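Local atomic coordinates of glucose-6-phosphate isomerase (Thermus thermophilus, PDB entry 1ZZG), a protein that probably catalyses the reversible isomerisation of glucose 6-phosphate to fructose 6-phosphate, a step shared by glycolysis and gluconeogenesis. Residues Glu14-His19 against Thr232-His237; Leu119-Ser124 against Gly195-Ala200; Thr282-Leu287 against His293-Leu298; Leu364-Pro367 against Tyr372-Gly375; Gln384-Gly389 against Asn395-Pro400. All coordinates share one frame; numbering follows the deposited sequence.

In the fold
The five contacts show how chemistry follows place in a two-sheet alpha/beta fold. Interaction 2 belongs to the five-stranded parallel sheet, interactions 3 and 4 to the larger mixed sheet, while interaction 1 joins two helices and interaction 5 a helix to a loop. All are largely buried, yet interaction 3 alone has a direct hydrogen bond between its two segments; the others meet through carbon, with an amide against a methyl in interaction 2. Interactions 4 and 5 use successive parts of helix 371-391, and interaction 1 touches interaction 5 through Thr232 and Gln384. Interactions 3 and 5 also reach the second subunit, whereas interactions 1, 2 and 4 stay within one chain.

Interaction 1: Glu14-His19 against Thr232-His237; sequences EALSRH and TALLLH
The imidazole of His19 receives the CD1 methyl of Leu234 at a slant, while Ala15 CA lies in plane at the edge of the same ring. His19 CE1 in turn sits 3.1 Å above one face of the Arg18 guanidinium, offset toward its rim, and Glu14 CD lies at the edge of that group, in its plane. This is helix-helix packing: the end of helix 12-18, at the corner where His19 becomes the N-cap position of helix 20-32, leans on helix 228-238.

One side chain carries the contact from the far helix. Leu234 spreads its two methyls across the corner: CD1 comes 3.8 Å from His19 CB, and CD2 comes 3.5 Å from Leu16 CA, close enough to rest on the helix backbone itself. CD2 also meets Leu16 CD1 at 3.9 Å. Leu234 reaches this far because its CG stands anti to the backbone N (chi1 177°). Leu23 of helix 20-32 touches both Leu16 and Leu234 and completes the apolar cluster.

Polar groups on the near side are settled locally. Arg18 NH1 donates to the syn lone pair of Glu14 OE2 at 2.8 Å, part of a salt bridge one helical turn long. With CG of His19 beside its own backbone N, the ring folds back over the last turn, and two donors then grip Ala15 O from opposite faces of its carbonyl plane: His19 N at 2.9 Å and His19 ND1 at 2.7 Å, the latter with Ala15 O exactly in the plane of the imidazole.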
# COMPACT_ATOMS: atom_id res chain seq x y z
N GLU A 14 22.95 19.12 18.93
CA GLU A 14 23.49 18.84 20.26
C GLU A 14 23.37 17.35 20.58
O GLU A 14 24.24 16.76 21.22
CB GLU A 14 22.75 19.67 21.31
CG GLU A 14 23.19 19.46 22.76
CD GLU A 14 22.71 18.14 23.34
OE1 GLU A 14 21.66 17.65 22.89
OE2 GLU A 14 23.38 17.61 24.26
N ALA A 15 22.28 16.75 20.13
CA ALA A 15 22.04 15.34 20.38
C ALA A 15 23.02 14.47 19.61
O ALA A 15 23.49 13.45 20.11
CB ALA A 15 20.61 14.99 20.01
N LEU A 16 23.34 14.89 18.39
CA LEU A 16 24.28 14.16 17.56
C LEU A 16 25.63 14.18 18.27
O LEU A 16 26.26 13.14 18.47
CB LEU A 16 24.39 14.85 16.21
CG LEU A 16 25.36 14.19 15.23
CD1 LEU A 16 24.93 12.77 14.95
CD2 LEU A 16 25.40 15.00 13.95
N SER A 17 26.05 15.37 18.67
CA SER A 17 27.31 15.54 19.37
C SER A 17 27.35 14.68 20.64
O SER A 17 28.28 13.91 20.85
CB SER A 17 27.50 17.01 19.74
OG SER A 17 28.81 17.25 20.22
N ARG A 18 26.31 14.79 21.47
CA ARG A 18 26.25 14.02 22.71
C ARG A 18 26.24 12.51 22.52
O ARG A 18 26.78 11.77 23.35
CB ARG A 18 25.02 14.44 23.53
CG ARG A 18 25.04 13.91 24.95
CD ARG A 18 23.93 14.52 25.82
NE ARG A 18 22.66 13.80 25.71
CZ ARG A 18 21.60 14.23 25.02
NH1 ARG A 18 21.65 15.38 24.36
NH2 ARG A 18 20.49 13.51 25.00
N HIS A 19 25.62 12.04 21.44
CA HIS A 19 25.56 10.61 21.18
C HIS A 19 26.64 10.15 20.21
O HIS A 19 26.63 9.01 19.75
CB HIS A 19 24.17 10.23 20.64
CG HIS A 19 23.07 10.46 21.63
ND1 HIS A 19 22.47 11.69 21.82
CD2 HIS A 19 22.49 9.62 22.52
CE1 HIS A 19 21.58 11.60 22.79
NE2 HIS A 19 21.57 10.36 23.23
N THR A 232 20.30 9.55 10.71
CA THR A 232 18.90 9.13 10.72
C THR A 232 18.73 7.95 11.67
O THR A 232 17.66 7.77 12.26
CB THR A 232 18.38 8.77 9.30
OG1 THR A 232 19.19 7.74 8.72
CG2 THR A 232 18.42 10.01 8.41
N ALA A 233 19.78 7.15 11.83
CA ALA A 233 19.72 6.02 12.76
C ALA A 233 19.50 6.63 14.15
O ALA A 233 18.69 6.15 14.94
CB ALA A 233 21.02 5.24 12.73
N LEU A 234 20.22 7.71 14.43
CA LEU A 234 20.09 8.39 15.72
C LEU A 234 18.66 8.90 15.90
O LEU A 234 18.05 8.71 16.95
CB LEU A 234 21.06 9.58 15.81
CG LEU A 234 20.95 10.41 17.10
CD1 LEU A 234 21.29 9.53 18.30
CD2 LEU A 234 21.87 11.62 17.03
N LEU A 235 18.12 9.54 14.86
CA LEU A 235 16.76 10.06 14.92
C LEU A 235 15.79 8.96 15.33
O LEU A 235 15.02 9.13 16.27
CB LEU A 235 16.35 10.65 13.57
CG LEU A 235 16.96 12.00 13.19
CD1 LEU A 235 16.62 12.33 11.74
CD2 LEU A 235 16.44 13.09 14.12
N LEU A 236 15.82 7.83 14.63
CA LEU A 236 14.92 6.74 14.98
C LEU A 236 15.23 6.23 16.40
O LEU A 236 14.32 5.90 17.16
CB LEU A 236 15.03 5.58 13.98
CG LEU A 236 14.25 5.71 12.66
CD1 LEU A 236 14.87 6.77 11.76
CD2 LEU A 236 14.25 4.36 11.95
N HIS A 237 16.51 6.19 16.75
CA HIS A 237 16.91 5.72 18.07
C HIS A 237 16.38 6.61 19.20
O HIS A 237 15.94 6.10 20.24
CB HIS A 237 18.44 5.66 18.18
CG HIS A 237 18.91 5.17 19.51
ND1 HIS A 237 18.55 3.94 20.02
CD2 HIS A 237 19.70 5.74 20.45
CE1 HIS A 237 19.09 3.78 21.21
NE2 HIS A 237 19.80 4.86 21.50

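Interaction 2: Leu119-Ser124 against Gly195-Ala200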
# COMPACT_ATOMS: atom_id res chain seq x y z
N LEU A 119 7.85 -14.24 -19.85
CA LEU A 119 9.05 -14.77 -19.20
C LEU A 119 8.69 -14.90 -17.73
O LEU A 119 8.18 -13.96 -17.12
CB LEU A 119 10.24 -13.82 -19.35
CG LEU A 119 11.47 -14.29 -18.56
CD1 LEU A 119 11.94 -15.65 -19.08
CD2 LEU A 119 12.58 -13.26 -18.67
N VAL A 120 8.94 -16.07 -17.16
CA VAL A 120 8.64 -16.30 -15.75
C VAL A 120 9.94 -16.33 -14.96
O VAL A 120 10.89 -17.01 -15.32
CB VAL A 120 7.88 -17.64 -15.56
CG1 VAL A 120 7.53 -17.84 -14.09
CG2 VAL A 120 6.62 -17.64 -16.42
N ASN A 121 9.97 -15.57 -13.87
CA ASN A 121 11.15 -15.48 -13.01
C ASN A 121 10.79 -15.94 -11.61
O ASN A 121 10.10 -15.22 -10.88
CB ASN A 121 11.66 -14.03 -12.99
CG ASN A 121 12.89 -13.83 -12.11
OD1 ASN A 121 13.19 -12.71 -11.71
ND2 ASN A 121 13.62 -14.92 -11.83
N ALA A 122 11.25 -17.13 -11.23
CA ALA A 122 10.98 -17.67 -9.90
C ALA A 122 12.09 -17.18 -8.98
O ALA A 122 13.26 -17.55 -9.14
CB ALA A 122 10.95 -19.18 -9.94
N VAL A 123 11.72 -16.37 -7.99
CA VAL A 123 12.68 -15.79 -7.07
C VAL A 123 12.46 -16.22 -5.62
O VAL A 123 11.38 -16.01 -5.06
CB VAL A 123 12.63 -14.25 -7.12
CG1 VAL A 123 13.83 -13.67 -6.39
CG2 VAL A 123 12.58 -13.78 -8.58
N SER A 124 13.49 -16.80 -5.02
CA SER A 124 13.45 -17.24 -3.63
C SER A 124 14.87 -17.53 -3.15
O SER A 124 15.59 -18.31 -3.79
CB SER A 124 12.60 -18.51 -3.49
OG SER A 124 12.64 -18.99 -2.16
N GLY A 195 16.53 -7.67 -7.93
CA GLY A 195 16.01 -6.43 -8.50
C GLY A 195 16.63 -6.09 -9.85
O GLY A 195 15.97 -5.51 -10.70
N LEU A 196 17.90 -6.46 -10.05
CA LEU A 196 18.57 -6.14 -11.30
C LEU A 196 17.96 -6.80 -12.53
O LEU A 196 17.81 -6.15 -13.57
CB LEU A 196 20.06 -6.50 -11.22
CG LEU A 196 20.80 -5.75 -10.11
CD1 LEU A 196 22.26 -6.17 -10.12
CD2 LEU A 196 20.66 -4.24 -10.31
N LEU A 197 17.59 -8.08 -12.42
CA LEU A 197 17.00 -8.78 -13.55
C LEU A 197 15.71 -8.11 -14.03
O LEU A 197 15.60 -7.73 -15.20
CB LEU A 197 16.74 -10.25 -13.20
CG LEU A 197 16.21 -11.08 -14.37
CD1 LEU A 197 17.19 -11.01 -15.55
CD2 LEU A 197 16.00 -12.53 -13.93
N PRO A 198 14.70 -7.97 -13.15
CA PRO A 198 13.49 -7.31 -13.64
C PRO A 198 13.76 -5.89 -14.13
O PRO A 198 13.18 -5.47 -15.12
CB PRO A 198 12.54 -7.35 -12.43
CG PRO A 198 13.48 -7.50 -11.24
CD PRO A 198 14.52 -8.45 -11.77
N LEU A 199 14.65 -5.16 -13.46
CA LEU A 199 14.96 -3.80 -13.88
C LEU A 199 15.58 -3.76 -15.27
O LEU A 199 15.37 -2.81 -16.03
CB LEU A 199 15.91 -3.12 -12.90
CG LEU A 199 15.23 -2.34 -11.77
CD1 LEU A 199 16.31 -1.71 -10.89
CD2 LEU A 199 14.31 -1.25 -12.34
N ALA A 200 16.34 -4.80 -15.61
CA ALA A 200 16.96 -4.86 -16.93
C ALA A 200 15.85 -4.88 -17.97
O ALA A 200 15.86 -4.10 -18.92
CB ALA A 200 17.83 -6.11 -17.06
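Asn121 reaches from the central strand of the five-stranded parallel sheet to Leu197 on helix 193-201, an instance of helix-on-sheet packing in the alpha/beta sandwich of a sugar isomerase (SIS) fold. The amide and the leucine come at each other from opposite directions, and a single methyl takes nearly all of the contact.

The path begins at Asn121 CB, which leaves the strand toward the helix but remains 4.7 Å from Leu197 CD2. CG follows anti to the backbone N (chi1 180°), carrying the amide straight out from the strand, and here contact starts: CG lies 3.8 Å from Leu197 CD2. Beyond it the group divides. OD1 comes closest, 3.6 Å from the same CD2, and ND2 stays at 4.0 Å from it, so one methyl abuts the whole amide. ND2 finds its polar partners along the sheet, donating to Val156 O and Thr158 OG1 of the adjacent strand 155-159. Those two bonds fix the rotation of the amide and leave OD1 turned to the helix. A polar side chain thus serves as a packing surface inside the layer between sheet and helix, with its NH2 group tied to the sheet.

Leu197 also extends, its CG anti to the backbone N, and its side chain touches Tyr59 of helix 52-61. The next residue, Pro198, has no N-H to give to the preceding turn, and the helix kinks there. Its ring only grazes the contact: Pro198 CD stands 4.5 Å from Asn121 OD1.

Interaction 3: Thr282-Leu287 against His293-Leu298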
# COMPACT_ATOMS: atom_id res chain seq x y z
N THR A 282 6.73 0.44 14.93
CA THR A 282 5.87 0.08 13.82
C THR A 282 5.98 1.05 12.66
O THR A 282 5.56 2.21 12.76
CB THR A 282 4.40 0.01 14.29
OG1 THR A 282 4.31 -0.88 15.40
CG2 THR A 282 3.51 -0.49 13.15
N ALA A 283 6.56 0.58 11.55
CA ALA A 283 6.71 1.41 10.36
C ALA A 283 5.35 1.49 9.67
O ALA A 283 4.70 0.47 9.42
CB ALA A 283 7.75 0.81 9.42
N VAL A 284 4.93 2.72 9.36
CA VAL A 284 3.65 2.97 8.69
C VAL A 284 3.92 3.65 7.36
O VAL A 284 4.49 4.74 7.32
CB VAL A 284 2.75 3.87 9.57
CG1 VAL A 284 1.43 4.14 8.86
CG2 VAL A 284 2.50 3.22 10.91
N PRO A 285 3.50 3.03 6.25
CA PRO A 285 3.71 3.59 4.91
C PRO A 285 2.75 4.73 4.57
O PRO A 285 1.59 4.71 4.97
CB PRO A 285 3.52 2.38 4.00
CG PRO A 285 2.39 1.64 4.71
CD PRO A 285 2.80 1.73 6.17
N ALA A 286 3.24 5.71 3.82
CA ALA A 286 2.42 6.84 3.40
C ALA A 286 2.97 7.41 2.11
O ALA A 286 4.16 7.28 1.81
CB ALA A 286 2.40 7.92 4.47
N LEU A 287 2.09 8.02 1.33
CA LEU A 287 2.47 8.63 0.07
C LEU A 287 1.96 10.06 0.03
O LEU A 287 0.87 10.34 0.52
CB LEU A 287 1.88 7.84 -1.11
CG LEU A 287 2.42 6.42 -1.35
CD1 LEU A 287 1.69 5.79 -2.54
CD2 LEU A 287 3.92 6.47 -1.61
N HIS A 293 -4.85 13.38 2.45
CA HIS A 293 -6.29 13.12 2.36
C HIS A 293 -6.63 11.76 2.96
O HIS A 293 -7.55 11.09 2.48
CB HIS A 293 -6.74 13.13 0.90
CG HIS A 293 -6.37 14.36 0.14
ND1 HIS A 293 -7.23 15.43 -0.02
CD2 HIS A 293 -5.24 14.70 -0.52
CE1 HIS A 293 -6.65 16.36 -0.74
NE2 HIS A 293 -5.43 15.95 -1.06
N ALA A 294 -5.88 11.33 3.98
CA ALA A 294 -6.16 10.03 4.59
C ALA A 294 -5.51 9.80 5.95
O ALA A 294 -6.18 9.41 6.90
CB ALA A 294 -5.76 8.90 3.63
N GLN A 295 -4.21 10.04 6.05
CA GLN A 295 -3.53 9.82 7.32
C GLN A 295 -3.06 11.09 8.02
O GLN A 295 -2.92 11.10 9.25
CB GLN A 295 -2.33 8.89 7.11
CG GLN A 295 -2.70 7.55 6.50
CD GLN A 295 -1.50 6.61 6.41
OE1 GLN A 295 -1.04 6.07 7.42
NE2 GLN A 295 -1.00 6.42 5.20
N VAL A 296 -2.83 12.15 7.26
CA VAL A 296 -2.36 13.41 7.83
C VAL A 296 -3.28 13.96 8.90
O VAL A 296 -2.82 14.58 9.86
CB VAL A 296 -2.15 14.47 6.72
CG1 VAL A 296 -1.92 15.84 7.35
CG2 VAL A 296 -0.94 14.08 5.88
N GLN A 297 -4.59 13.74 8.75
CA GLN A 297 -5.55 14.22 9.74
C GLN A 297 -5.17 13.65 11.10
O GLN A 297 -5.14 14.37 12.10
CB GLN A 297 -6.98 13.81 9.34
CG GLN A 297 -8.03 13.96 10.44
CD GLN A 297 -8.09 15.36 11.04
OE1 GLN A 297 -8.10 16.37 10.32
NE2 GLN A 297 -8.15 15.43 12.37
N LEU A 298 -4.87 12.36 11.13
CA LEU A 298 -4.47 11.72 12.38
C LEU A 298 -3.14 12.28 12.88
O LEU A 298 -2.97 12.49 14.08
CB LEU A 298 -4.34 10.21 12.20
CG LEU A 298 -3.61 9.47 13.34
CD1 LEU A 298 -4.51 9.38 14.55
CD2 LEU A 298 -3.21 8.08 12.88
O HOH W 1 -0.47 3.47 6.12
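Gln295 lays its amide against the strand carbonyl of Pro285, and the shape of that one side chain decides the contact. CG stands beside its backbone N (chi1 -57°), the chain then runs extended, and the amide is turned so that both its ends face the strand. NE2 donates to Pro285 O over 3.1 Å in a nearly straight bond (173° at the hydrogen), in the carbonyl plane and on a lone pair; the acceptor also lies almost in the plane of the amide.

At the other end, Gln295 OE1 accepts from water 1 at 3.0 Å, and the same water donates to Pro285 O at 2.7 Å, so carbonyl and amide are held twice. Val284, with CG1 anti to its backbone N, sets that methyl 3.4 Å from Gln295 OE1, while Ala286 CB lies 3.8 Å from NE2. The second bond of NE2 goes to Asp291 OD1, whose other oxygen takes Leu287 N.

Gln295 also packs on Asp266 of the second subunit, and Gln297 on Glu267 there, the predicted proton donor. The segments form the strand-to-helix half of a beta-alpha-beta crossover, in which strand 278-287 leads through helix 296-301 to parallel strand 306-313, set at the dimer interface.

Interaction 4: Leu364-Pro367 against Tyr372-Gly375; sequences LFLP and YAVG
Apolar contact between Ala373 and the pair Leu366 and Pro367 is what joins these segments. The methyl of Ala373 is the meeting point: its CB lies 4.4 Å from Leu366 CG and 4.3 Å from Pro367 CD. Leu366 meets it with its branch point, CG lying beside its backbone N (chi1 -84°), and the methyl CD2 is only a little farther off. The proline ring adds its CD edge just where the strand gives way to the loop. So small a residue on the helix lets the backbones draw near, with 6.2 Å between Leu366 CA and Ala373 CA.

Polar interactions lie around this patch and fix its two sides separately. Leu366 is bonded through its backbone to Ile312 of the neighbouring parallel strand 306-313. On the helix side, Ala373 N is hydrogen-bonded to Ser370 OG, close to the start of helix 371-391.

Further packing places the patch in the fold: Leu366 also touches Leu2, and Val374, whose CB is directed away from the strand, rests on Leu254. Together these features describe a beta-alpha unit of the mixed sheet, in which strand 360-366 turns through a short loop into a long helix whose first turn packs back on the end of the strand.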
# COMPACT_ATOMS: atom_id res chain seq x y z
N LEU A 364 14.04 13.88 4.11
CA LEU A 364 15.17 13.41 3.33
C LEU A 364 14.89 13.86 1.91
O LEU A 364 13.90 13.45 1.30
CB LEU A 364 15.28 11.88 3.39
CG LEU A 364 15.90 11.30 4.66
CD1 LEU A 364 15.81 9.78 4.63
CD2 LEU A 364 17.35 11.75 4.77
N PHE A 365 15.74 14.74 1.40
CA PHE A 365 15.56 15.26 0.05
C PHE A 365 16.39 14.51 -0.99
O PHE A 365 17.55 14.19 -0.76
CB PHE A 365 15.92 16.76 0.02
CG PHE A 365 14.92 17.64 0.70
CD1 PHE A 365 13.81 18.12 0.00
CD2 PHE A 365 15.06 17.97 2.04
CE1 PHE A 365 12.85 18.92 0.64
CE2 PHE A 365 14.10 18.76 2.70
CZ PHE A 365 13.00 19.24 1.99
N LEU A 366 15.76 14.23 -2.12
CA LEU A 366 16.39 13.55 -3.24
C LEU A 366 16.47 14.59 -4.35
O LEU A 366 15.52 15.35 -4.57
CB LEU A 366 15.53 12.39 -3.75
CG LEU A 366 15.61 11.01 -3.09
CD1 LEU A 366 15.50 11.13 -1.58
CD2 LEU A 366 14.49 10.14 -3.65
N PRO A 367 17.60 14.65 -5.07
CA PRO A 367 17.69 15.65 -6.14
C PRO A 367 16.56 15.46 -7.15
O PRO A 367 16.03 16.42 -7.70
CB PRO A 367 19.06 15.36 -6.74
CG PRO A 367 19.86 14.93 -5.54
CD PRO A 367 18.90 14.01 -4.82
N TYR A 372 20.06 6.55 -9.62
CA TYR A 372 21.18 7.02 -8.80
C TYR A 372 20.69 7.47 -7.42
O TYR A 372 21.16 6.97 -6.39
CB TYR A 372 21.89 8.17 -9.51
CG TYR A 372 23.10 8.74 -8.78
CD1 TYR A 372 24.34 8.10 -8.82
CD2 TYR A 372 23.00 9.94 -8.07
CE1 TYR A 372 25.46 8.64 -8.18
CE2 TYR A 372 24.11 10.49 -7.42
CZ TYR A 372 25.33 9.83 -7.48
OH TYR A 372 26.42 10.39 -6.84
N ALA A 373 19.74 8.40 -7.40
CA ALA A 373 19.20 8.91 -6.14
C ALA A 373 18.45 7.87 -5.31
O ALA A 373 18.56 7.84 -4.09
CB ALA A 373 18.28 10.11 -6.43
N VAL A 374 17.68 7.01 -5.97
CA VAL A 374 16.92 5.99 -5.26
C VAL A 374 17.83 4.87 -4.77
O VAL A 374 17.62 4.33 -3.68
CB VAL A 374 15.78 5.44 -6.15
CG1 VAL A 374 15.06 4.28 -5.45
CG2 VAL A 374 14.78 6.57 -6.46
N GLY A 375 18.84 4.52 -5.56
CA GLY A 375 19.78 3.49 -5.15
C GLY A 375 20.49 3.98 -3.90
O GLY A 375 20.79 3.22 -2.97

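Interaction 5: Gln384-Gly389 against Asn395-Pro400; sequences QTAFLG and NAFDQP
Gly389 and Ala396 bring a helix and a loop unusually close, with 5.0 Å between Gly389 CA and Ala396 CA. Glycine has no side chain here, so the methyl of Ala396 settles directly on the helix backbone, its CB 4.0 Å from Gly389 CA and 4.4 Å from Thr385 O. That carbonyl already accepts the helical bond from Gly389 N, so the methyl lies near a polar atom that has its own partner.

The same methyl has a second role. Ala396 CB lies 4.1 Å above one face of the Phe397 ring, over its centre, and thus sits between the helix and the aromatic group. Phe397 turns its CG beside the backbone N (chi1 -50°), which carries the ring back toward the helix, and its rim makes the second contact: CZ approaches Ala386 CB at 3.8 Å, the methyl lying at the ring edge near its plane. Phe188 meets this ring as well, with the two planes inclined at about 50°.

An Asx turn shapes the loop, since Phe397 N donates to Asn395 OD1 at 2.9 Å and so holds Ala396 at the apex. Arg187 binds the carbonyls of Ala396 and Asp398, while Lys271 takes those of Asn395 and Asp398. Thr385, with its hydroxyl bonded to Leu381 O, has its side chain about 8 Å from that of Glu267, the predicted proton donor. The contact packs the loop after helix 371-391 back against the last turns of that helix, beside the probable active site, where the chain heads for helix 403-414, which bears the predicted catalytic Lys406.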
# COMPACT_ATOMS: atom_id res chain seq x y z
N GLN A 384 21.10 2.45 7.76
CA GLN A 384 20.38 3.00 8.91
C GLN A 384 19.86 1.85 9.75
O GLN A 384 20.03 1.82 10.96
CB GLN A 384 19.20 3.85 8.43
CG GLN A 384 18.16 4.14 9.50
CD GLN A 384 16.99 4.92 8.94
OE1 GLN A 384 17.13 6.07 8.52
NE2 GLN A 384 15.81 4.29 8.93
N THR A 385 19.22 0.89 9.08
CA THR A 385 18.65 -0.26 9.75
C THR A 385 19.71 -1.14 10.42
O THR A 385 19.52 -1.59 11.56
CB THR A 385 17.83 -1.11 8.75
OG1 THR A 385 16.80 -0.28 8.17
CG2 THR A 385 17.19 -2.29 9.46
N ALA A 386 20.82 -1.38 9.73
CA ALA A 386 21.89 -2.20 10.32
C ALA A 386 22.48 -1.49 11.55
O ALA A 386 22.74 -2.13 12.57
CB ALA A 386 22.98 -2.47 9.28
N PHE A 387 22.68 -0.18 11.46
CA PHE A 387 23.21 0.57 12.61
C PHE A 387 22.24 0.45 13.79
O PHE A 387 22.66 0.26 14.94
CB PHE A 387 23.41 2.05 12.26
CG PHE A 387 24.58 2.32 11.33
CD1 PHE A 387 25.80 1.66 11.51
CD2 PHE A 387 24.47 3.26 10.31
CE1 PHE A 387 26.90 1.93 10.68
CE2 PHE A 387 25.56 3.54 9.47
CZ PHE A 387 26.78 2.88 9.66
N LEU A 388 20.95 0.57 13.51
CA LEU A 388 19.93 0.45 14.56
C LEU A 388 19.96 -0.94 15.18
O LEU A 388 19.63 -1.11 16.36
CB LEU A 388 18.54 0.75 13.99
CG LEU A 388 18.25 2.24 13.83
CD1 LEU A 388 16.94 2.46 13.08
CD2 LEU A 388 18.19 2.86 15.22
N GLY A 389 20.35 -1.94 14.40
CA GLY A 389 20.43 -3.29 14.94
C GLY A 389 21.43 -3.33 16.08
O GLY A 389 21.24 -4.04 17.07
N ASN A 395 19.48 -8.84 16.53
CA ASN A 395 20.02 -9.45 15.33
C ASN A 395 19.09 -8.91 14.24
O ASN A 395 17.95 -9.36 14.11
CB ASN A 395 19.91 -10.97 15.40
CG ASN A 395 20.51 -11.66 14.19
OD1 ASN A 395 20.67 -11.04 13.13
ND2 ASN A 395 20.83 -12.94 14.32
N ALA A 396 19.58 -7.94 13.49
CA ALA A 396 18.78 -7.32 12.43
C ALA A 396 18.72 -8.13 11.15
O ALA A 396 18.08 -7.73 10.18
CB ALA A 396 19.34 -5.93 12.13
N PHE A 397 19.36 -9.30 11.15
CA PHE A 397 19.43 -10.08 9.92
C PHE A 397 18.73 -11.43 9.86
O PHE A 397 18.88 -12.16 8.88
CB PHE A 397 20.91 -10.18 9.54
CG PHE A 397 21.60 -8.84 9.53
CD1 PHE A 397 21.28 -7.89 8.57
CD2 PHE A 397 22.49 -8.50 10.55
CE1 PHE A 397 21.84 -6.60 8.62
CE2 PHE A 397 23.05 -7.21 10.61
CZ PHE A 397 22.72 -6.26 9.64
N ASP A 398 17.98 -11.76 10.90
CA ASP A 398 17.24 -13.02 10.91
C ASP A 398 15.76 -12.73 11.10
O ASP A 398 15.36 -11.56 11.16
CB ASP A 398 17.78 -13.97 11.99
CG ASP A 398 17.51 -13.49 13.40
OD1 ASP A 398 16.98 -12.38 13.58
OD2 ASP A 398 17.82 -14.25 14.35
N GLN A 399 14.93 -13.76 11.19
CA GLN A 399 13.50 -13.56 11.36
C GLN A 399 12.84 -14.76 12.03
O GLN A 399 12.04 -15.47 11.41
CB GLN A 399 12.85 -13.27 10.00
CG GLN A 399 13.26 -14.21 8.86
CD GLN A 399 14.70 -14.02 8.39
OE1 GLN A 399 15.14 -12.91 8.10
NE2 GLN A 399 15.44 -15.12 8.30
N PRO A 400 13.16 -15.00 13.31
CA PRO A 400 12.63 -16.11 14.11
C PRO A 400 11.11 -16.19 14.20
O PRO A 400 10.55 -17.28 14.29
CB PRO A 400 13.27 -15.88 15.50
CG PRO A 400 14.49 -15.08 15.20
CD PRO A 400 14.01 -14.12 14.14